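Side-chain contacts in phosphogluconate dehydrogenase NAD-binding putative C-terminal domain-containing protein (Sinorhizobium meliloti, PDB 4EZB), which is of unknown function but is probably an NAD(P)-dependent oxidoreductase, with a domain resembling a Rossmann fold and a helical C-terminal domain: residues 204-207 with 208-212; 227-230 with 231-235; 239-242 with 243-247. All blocks are in the same frame, centred on the assembly; numbering follows the deposited sequence.

The three contacts are local, each joining residues three to five apart, along a helix or at its end, and together they show how side chains one turn apart are tied to the backbone and to one another. They come in series along the helical part of the chain: contact 1 on helix 190-218, contact 2 at the end of helix 222-232, contact 3 near the start of helix 238-268. The centres of contacts 1 and 3 are about 10 Å apart and their side chains pack together. The centre of contact 2 lies about 15 Å from that of either, and Asp227 joins it to contact 3 by a salt bridge with Arg239. All three touch the second subunit, which places this helical region at the dimer interface.

Contact 1: 204-207 with 208-212; sequences GVEA and LLIEA
Leu208 N donates to Gly204 O at 2.8 Å, opening a run of four successive i to i+4 bonds that carries helix 190-218 unbroken through both segments. Leu209 N to Val205 O follows at 3.0 Å, then Ile210 N to Glu206 O and Glu211 N to Ala207 O. The third is the most bent of the four, with an N-H...O angle of 146°.

The closest side-chain pair is Val205 and Leu209, which lie alongside each other and point the same way. Val205 CG1 meets Leu209 CD1 at 3.9 Å; chi1 of 164° sets this methyl opposite the backbone N and beside the carbonyl carbon. Leu208, Leu209 and Ile210 each fold a branch back over a carbonyl of the preceding turn, and Ile210 CG1 comes to 3.2 Å from Glu206 O. The Glu206 carboxylate is buried, but OE1 forms a salt bridge with Arg256 and OE2 a hydrogen bond with Thr249.

Different faces of the helix meet different neighbours. Leu209 and Ile210 pack on Val241 and Leu246 of helix 238-268, while Ala207 and Ile210 also touch helix 275-291. Leu208 meets Leu208 of the second subunit, and Glu211 accepts from the backbone N of Met276 and of Ser277 of the second subunit, one through each carboxylate oxygen, binding this helix into the dimer interface.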
loop_
_atom_site.group_PDB
_atom_site.type_symbol
_atom_site.label_atom_id
_atom_site.label_comp_id
_atom_site.label_asym_id
_atom_site.label_seq_id
_atom_site.Cartn_x
_atom_site.Cartn_y
_atom_site.Cartn_z
ATOM N N GLY A 204 1.242 1.202 -5.328
ATOM C CA GLY A 204 0.562 0.513 -4.253
ATOM C C GLY A 204 0.089 1.544 -3.261
ATOM O O GLY A 204 -1.067 1.539 -2.849
ATOM N N VAL A 205 0.981 2.442 -2.878
ATOM C CA VAL A 205 0.592 3.516 -1.994
ATOM C C VAL A 205 -0.517 4.420 -2.532
ATOM O O VAL A 205 -1.396 4.869 -1.782
ATOM C CB VAL A 205 1.798 4.406 -1.626
ATOM C CG1 VAL A 205 1.321 5.724 -1.051
ATOM C CG2 VAL A 205 2.667 3.699 -0.597
ATOM N N GLU A 206 -0.427 4.740 -3.821
ATOM C CA GLU A 206 -1.419 5.559 -4.484
ATOM C C GLU A 206 -2.783 4.857 -4.459
ATOM O O GLU A 206 -3.809 5.474 -4.175
ATOM C CB GLU A 206 -0.948 5.786 -5.921
ATOM C CG GLU A 206 -1.930 6.424 -6.894
ATOM C CD GLU A 206 -1.400 6.414 -8.344
ATOM O OE1 GLU A 206 -0.281 5.916 -8.587
ATOM O OE2 GLU A 206 -2.105 6.887 -9.270
ATOM N N ALA A 207 -2.778 3.573 -4.785
ATOM C CA ALA A 207 -3.970 2.723 -4.738
ATOM C C ALA A 207 -4.549 2.625 -3.311
ATOM O O ALA A 207 -5.771 2.694 -3.135
ATOM C CB ALA A 207 -3.617 1.326 -5.241
ATOM N N LEU A 208 -3.681 2.455 -2.304
ATOM C CA LEU A 208 -4.153 2.389 -0.901
ATOM C C LEU A 208 -4.831 3.684 -0.486
ATOM O O LEU A 208 -5.880 3.668 0.150
ATOM C CB LEU A 208 -3.027 2.081 0.104
ATOM C CG LEU A 208 -2.364 0.712 0.106
ATOM C CD1 LEU A 208 -1.059 0.768 0.930
ATOM C CD2 LEU A 208 -3.351 -0.328 0.645
ATOM N N LEU A 209 -4.234 4.811 -0.848
ATOM C CA LEU A 209 -4.897 6.102 -0.575
ATOM C C LEU A 209 -6.247 6.183 -1.273
ATOM O O LEU A 209 -7.222 6.686 -0.707
ATOM C CB LEU A 209 -4.014 7.281 -0.973
ATOM C CG LEU A 209 -2.794 7.474 -0.049
ATOM C CD1 LEU A 209 -1.697 8.236 -0.772
ATOM C CD2 LEU A 209 -3.130 8.198 1.252
ATOM N N ILE A 210 -6.330 5.666 -2.493
ATOM C CA ILE A 210 -7.607 5.755 -3.205
ATOM C C ILE A 210 -8.653 4.938 -2.438
ATOM O O ILE A 210 -9.767 5.428 -2.177
ATOM C CB ILE A 210 -7.492 5.257 -4.666
ATOM C CG1 ILE A 210 -6.659 6.221 -5.528
ATOM C CG2 ILE A 210 -8.873 4.964 -5.278
ATOM C CD1 ILE A 210 -6.245 5.623 -6.881
ATOM N N GLU A 211 -8.284 3.711 -2.057
ATOM C CA GLU A 211 -9.219 2.818 -1.343
ATOM C C GLU A 211 -9.588 3.360 0.066
ATOM O O GLU A 211 -10.755 3.458 0.419
ATOM C CB GLU A 211 -8.700 1.357 -1.299
ATOM C CG GLU A 211 -9.745 0.361 -0.775
ATOM C CD GLU A 211 -9.519 -1.105 -1.154
ATOM O OE1 GLU A 211 -9.595 -1.974 -0.248
ATOM O OE2 GLU A 211 -9.303 -1.412 -2.354
ATOM N N ALA A 212 -8.592 3.745 0.853
ATOM C CA ALA A 212 -8.833 4.249 2.201
ATOM C C ALA A 212 -9.631 5.548 2.189
ATOM O O ALA A 212 -10.608 5.678 2.919
ATOM C CB ALA A 212 -7.514 4.481 2.920
#

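Contact 2: 227-230 with 231-235; sequences DSVQ and ETFPG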
loop_
_atom_site.group_PDB
_atom_site.type_symbol
_atom_site.label_atom_id
_atom_site.label_comp_id
_atom_site.label_asym_id
_atom_site.label_seq_id
_atom_site.Cartn_x
_atom_site.Cartn_y
_atom_site.Cartn_z
ATOM N N ASP A 227 -5.349 12.045 9.653
ATOM C CA ASP A 227 -4.725 12.190 10.984
ATOM C C ASP A 227 -4.150 10.890 11.491
ATOM O O ASP A 227 -3.050 10.867 12.032
ATOM C CB ASP A 227 -5.732 12.663 12.031
ATOM C CG ASP A 227 -6.136 14.098 11.851
ATOM O OD1 ASP A 227 -5.475 14.852 11.098
ATOM O OD2 ASP A 227 -7.135 14.482 12.486
ATOM N N SER A 228 -4.902 9.803 11.326
ATOM C CA SER A 228 -4.485 8.546 11.911
ATOM C C SER A 228 -3.317 7.952 11.122
ATOM O O SER A 228 -2.416 7.355 11.733
ATOM C CB SER A 228 -5.661 7.571 12.086
ATOM O OG SER A 228 -5.841 6.776 10.941
ATOM N N VAL A 229 -3.293 8.143 9.793
ATOM C CA VAL A 229 -2.090 7.773 9.003
ATOM C C VAL A 229 -0.897 8.692 9.362
ATOM O O VAL A 229 0.244 8.247 9.440
ATOM C CB VAL A 229 -2.308 7.844 7.475
ATOM C CG1 VAL A 229 -1.227 7.049 6.773
ATOM C CG2 VAL A 229 -3.658 7.239 7.101
ATOM N N GLN A 230 -1.172 9.975 9.555
ATOM C CA GLN A 230 -0.141 10.927 9.973
ATOM C C GLN A 230 0.493 10.525 11.331
ATOM O O GLN A 230 1.713 10.554 11.481
ATOM C CB GLN A 230 -0.722 12.336 10.023
ATOM C CG GLN A 230 0.313 13.436 10.145
ATOM C CD GLN A 230 1.247 13.463 8.969
ATOM O OE1 GLN A 230 0.821 13.666 7.832
ATOM N NE2 GLN A 230 2.525 13.227 9.229
ATOM N N GLU A 231 -0.326 10.096 12.286
ATOM C CA GLU A 231 0.201 9.572 13.569
ATOM C C GLU A 231 0.987 8.244 13.486
ATOM O O GLU A 231 1.964 8.047 14.210
ATOM C CB GLU A 231 -0.904 9.503 14.626
ATOM C CG GLU A 231 -1.483 10.872 14.967
ATOM C CD GLU A 231 -2.605 10.818 15.991
ATOM O OE1 GLU A 231 -3.463 11.732 15.989
ATOM O OE2 GLU A 231 -2.632 9.865 16.802
ATOM N N THR A 232 0.573 7.344 12.601
ATOM C CA THR A 232 1.219 6.026 12.456
ATOM C C THR A 232 2.543 6.080 11.719
ATOM O O THR A 232 3.488 5.340 12.045
ATOM C CB THR A 232 0.249 5.030 11.780
ATOM O OG1 THR A 232 -1.028 5.198 12.394
ATOM C CG2 THR A 232 0.663 3.600 11.999
ATOM N N PHE A 233 2.606 6.926 10.698
ATOM C CA PHE A 233 3.787 7.046 9.857
ATOM C C PHE A 233 4.159 8.511 9.834
ATOM O O PHE A 233 3.946 9.187 8.815
ATOM C CB PHE A 233 3.484 6.558 8.436
ATOM C CG PHE A 233 3.112 5.109 8.363
ATOM C CD1 PHE A 233 4.050 4.117 8.676
ATOM C CD2 PHE A 233 1.850 4.722 7.954
ATOM C CE1 PHE A 233 3.701 2.776 8.600
ATOM C CE2 PHE A 233 1.499 3.390 7.893
ATOM C CZ PHE A 233 2.417 2.412 8.206
ATOM N N PRO A 234 4.703 9.018 10.965
ATOM C CA PRO A 234 4.877 10.464 11.114
ATOM C C PRO A 234 5.920 11.125 10.197
ATOM O O PRO A 234 5.777 12.300 9.874
ATOM C CB PRO A 234 5.225 10.646 12.608
ATOM C CG PRO A 234 5.696 9.314 13.074
ATOM C CD PRO A 234 5.027 8.284 12.206
ATOM N N GLY A 235 6.942 10.414 9.755
ATOM C CA GLY A 235 7.917 11.068 8.862
ATOM C C GLY A 235 7.402 11.895 7.669
ATOM O O GLY A 235 8.000 12.905 7.316
#
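Thr232 turns its hydroxyl back along the helix toward Ser228: chi1 of -44° places OG1 beside its own backbone N, opposite the carbonyl carbon, and from there OG1 donates to Ser228 O at 2.6 Å. One residue on from Ser228, Val229 has CG1 opposite its N (chi1 -162°), which sends this methyl to the edge of the Phe233 ring, near the ring plane, where it meets CD2 at 4.0 Å. The two side chains run at a slant to each other.

Ser228 O is gripped twice by a single residue. Thr232 N also donates to it, at 3.1 Å, and the hydroxyl and the amide arrive from opposite faces of the carbonyl plane. Glu231 N to Asp227 O and Phe233 N to Val229 O, the latter at 3.0 Å, complete the last helical bonds. Phe233 is the first residue to leave helical angles, and Pro234, which has no N-H to offer, turns its CA to Gln230 O at 3.2 Å, a CH...O contact in the place of the next amide bond.

Gln230 bends at chi2, and its amide serves the chain just beyond: NE2 donates to Leu236 O and OE1 accepts from Trp238 N. On the second subunit, Met201 packs on Val229, Tyr245 on Thr232 and Leu236 on Phe233.

The chemistry is that of a helix C-terminus ended ahead of a proline. A threonine hydroxyl doubles the hold on one late carbonyl, a CH...O contact attends the next-but-one, and the bent glutamine amide ties the end of helix 222-232 to Leu236 and to the start of helix 238-268.

Contact 3: 239-242 with 243-247; sequences RDVA and DYYLS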
loop_
_atom_site.group_PDB
_atom_site.type_symbol
_atom_site.label_atom_id
_atom_site.label_comp_id
_atom_site.label_asym_id
_atom_site.label_seq_id
_atom_site.Cartn_x
_atom_site.Cartn_y
_atom_site.Cartn_z
ATOM N N ARG A 239 -1.015 14.452 3.573
ATOM C CA ARG A 239 -1.914 15.246 2.752
ATOM C C ARG A 239 -1.206 15.662 1.455
ATOM O O ARG A 239 -1.789 15.547 0.377
ATOM C CB ARG A 239 -2.495 16.424 3.551
ATOM C CG ARG A 239 -3.534 15.945 4.571
ATOM C CD ARG A 239 -3.919 17.040 5.547
ATOM N NE ARG A 239 -5.054 16.671 6.391
ATOM C CZ ARG A 239 -4.964 15.968 7.520
ATOM N NH1 ARG A 239 -3.795 15.510 7.948
ATOM N NH2 ARG A 239 -6.060 15.694 8.210
ATOM N N ASP A 240 0.055 16.090 1.562
ATOM C CA ASP A 240 0.922 16.285 0.392
ATOM C C ASP A 240 1.039 15.004 -0.420
ATOM O O ASP A 240 0.971 15.037 -1.639
ATOM C CB ASP A 240 2.320 16.725 0.801
ATOM C CG ASP A 240 2.347 18.107 1.423
ATOM O OD1 ASP A 240 1.363 18.877 1.308
ATOM O OD2 ASP A 240 3.381 18.428 2.037
ATOM N N VAL A 241 1.201 13.867 0.241
ATOM C CA VAL A 241 1.246 12.601 -0.501
ATOM C C VAL A 241 -0.032 12.317 -1.278
ATOM O O VAL A 241 0.013 11.855 -2.429
ATOM C CB VAL A 241 1.615 11.408 0.419
ATOM C CG1 VAL A 241 1.465 10.068 -0.321
ATOM C CG2 VAL A 241 3.032 11.590 0.957
ATOM N N ALA A 242 -1.170 12.564 -0.645
ATOM C CA ALA A 242 -2.474 12.294 -1.279
ATOM C C ALA A 242 -2.777 13.294 -2.383
ATOM O O ALA A 242 -3.329 12.920 -3.403
ATOM C CB ALA A 242 -3.598 12.287 -0.243
ATOM N N ASP A 243 -2.429 14.565 -2.156
ATOM C CA ASP A 243 -2.510 15.600 -3.181
ATOM C C ASP A 243 -1.713 15.128 -4.394
ATOM O O ASP A 243 -2.267 14.957 -5.481
ATOM C CB ASP A 243 -1.933 16.926 -2.664
ATOM C CG ASP A 243 -2.926 17.711 -1.812
ATOM O OD1 ASP A 243 -4.142 17.423 -1.892
ATOM O OD2 ASP A 243 -2.483 18.622 -1.063
ATOM N N TYR A 244 -0.424 14.860 -4.172
ATOM C CA TYR A 244 0.488 14.517 -5.247
ATOM C C TYR A 244 0.073 13.282 -6.041
ATOM O O TYR A 244 0.040 13.331 -7.271
ATOM C CB TYR A 244 1.929 14.356 -4.731
ATOM C CG TYR A 244 2.933 14.078 -5.837
ATOM C CD1 TYR A 244 3.126 12.776 -6.324
ATOM C CD2 TYR A 244 3.661 15.119 -6.429
ATOM C CE1 TYR A 244 4.031 12.515 -7.348
ATOM C CE2 TYR A 244 4.577 14.864 -7.448
ATOM C CZ TYR A 244 4.754 13.561 -7.903
ATOM O OH TYR A 244 5.644 13.287 -8.922
ATOM N N TYR A 245 -0.194 12.172 -5.350
ATOM C CA TYR A 245 -0.449 10.879 -6.017
ATOM C C TYR A 245 -1.844 10.701 -6.615
ATOM O O TYR A 245 -2.022 9.963 -7.599
ATOM C CB TYR A 245 -0.070 9.705 -5.095
ATOM C CG TYR A 245 1.433 9.529 -5.114
ATOM C CD1 TYR A 245 2.056 8.859 -6.175
ATOM C CD2 TYR A 245 2.233 10.098 -4.136
ATOM C CE1 TYR A 245 3.430 8.731 -6.236
ATOM C CE2 TYR A 245 3.616 9.986 -4.191
ATOM C CZ TYR A 245 4.216 9.300 -5.237
ATOM O OH TYR A 245 5.595 9.188 -5.300
ATOM N N LEU A 246 -2.843 11.331 -6.007
ATOM C CA LEU A 246 -4.161 11.331 -6.586
ATOM C C LEU A 246 -4.166 12.197 -7.855
ATOM O O LEU A 246 -4.865 11.877 -8.806
ATOM C CB LEU A 246 -5.188 11.836 -5.567
ATOM C CG LEU A 246 -6.051 10.849 -4.758
ATOM C CD1 LEU A 246 -5.493 9.443 -4.648
ATOM C CD2 LEU A 246 -6.345 11.410 -3.376
ATOM N N SER A 247 -3.373 13.271 -7.895
ATOM C CA SER A 247 -3.307 14.083 -9.118
ATOM C C SER A 247 -2.589 13.319 -10.228
ATOM O O SER A 247 -2.894 13.487 -11.409
ATOM C CB SER A 247 -2.650 15.428 -8.863
ATOM O OG SER A 247 -1.264 15.255 -8.790
#
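Arg239 O accepts from Asp243 N at 2.8 Å, and the three carbonyls that follow are each taken by the amide four residues on: Asp240 O by Tyr244 N, Val241 O by Tyr245 N and Ala242 O by Leu246 N. The first three bonds are nearly straight. The fourth is longer, 3.1 Å, and its donor stands above the carbonyl plane, away from a lone pair. Leu246 CB also crowds that carbonyl oxygen, at 3.1 Å.

Beyond the backbone, Ser247 OG donates to Tyr244 O at 2.8 Å, likewise from above the plane. The larger polar side chains find partners elsewhere. Asp243 OD1 accepts from the backbone N of Tyr302, at the start of helix 301-312, while Arg239 NH2 forms a salt bridge with Glu223 of helix 222-232, an atom it shares with Asp227. Upstream, Asp237 OD1 accepts from Asp240 N.

Val241, Ala242, Tyr245 and Leu246 face helix 190-218. Val241 CG1 meets Tyr245 CD2 at 3.9 Å, and Val241 O lies at the edge of the same ring, in its plane, 3.3 Å from CD2. Tyr244, on the exposed side, puts CD1 over the centre of one face of the Tyr245 ring, 3.5 Å above it; chi1 of -177° for Tyr244 against -78° for Tyr245 lets these adjacent rings meet edge to face.

Asp240 OD1 and Asp243 OD2 come to 4.5 Å, like charges on neighbouring turns. Their repulsion is probably eased by the early position in the helix, where acidic groups suit the dipole. Asp243 joins this helix start to helix 301-312 and Arg239 joins it to helix 222-232, so between them three helices meet here.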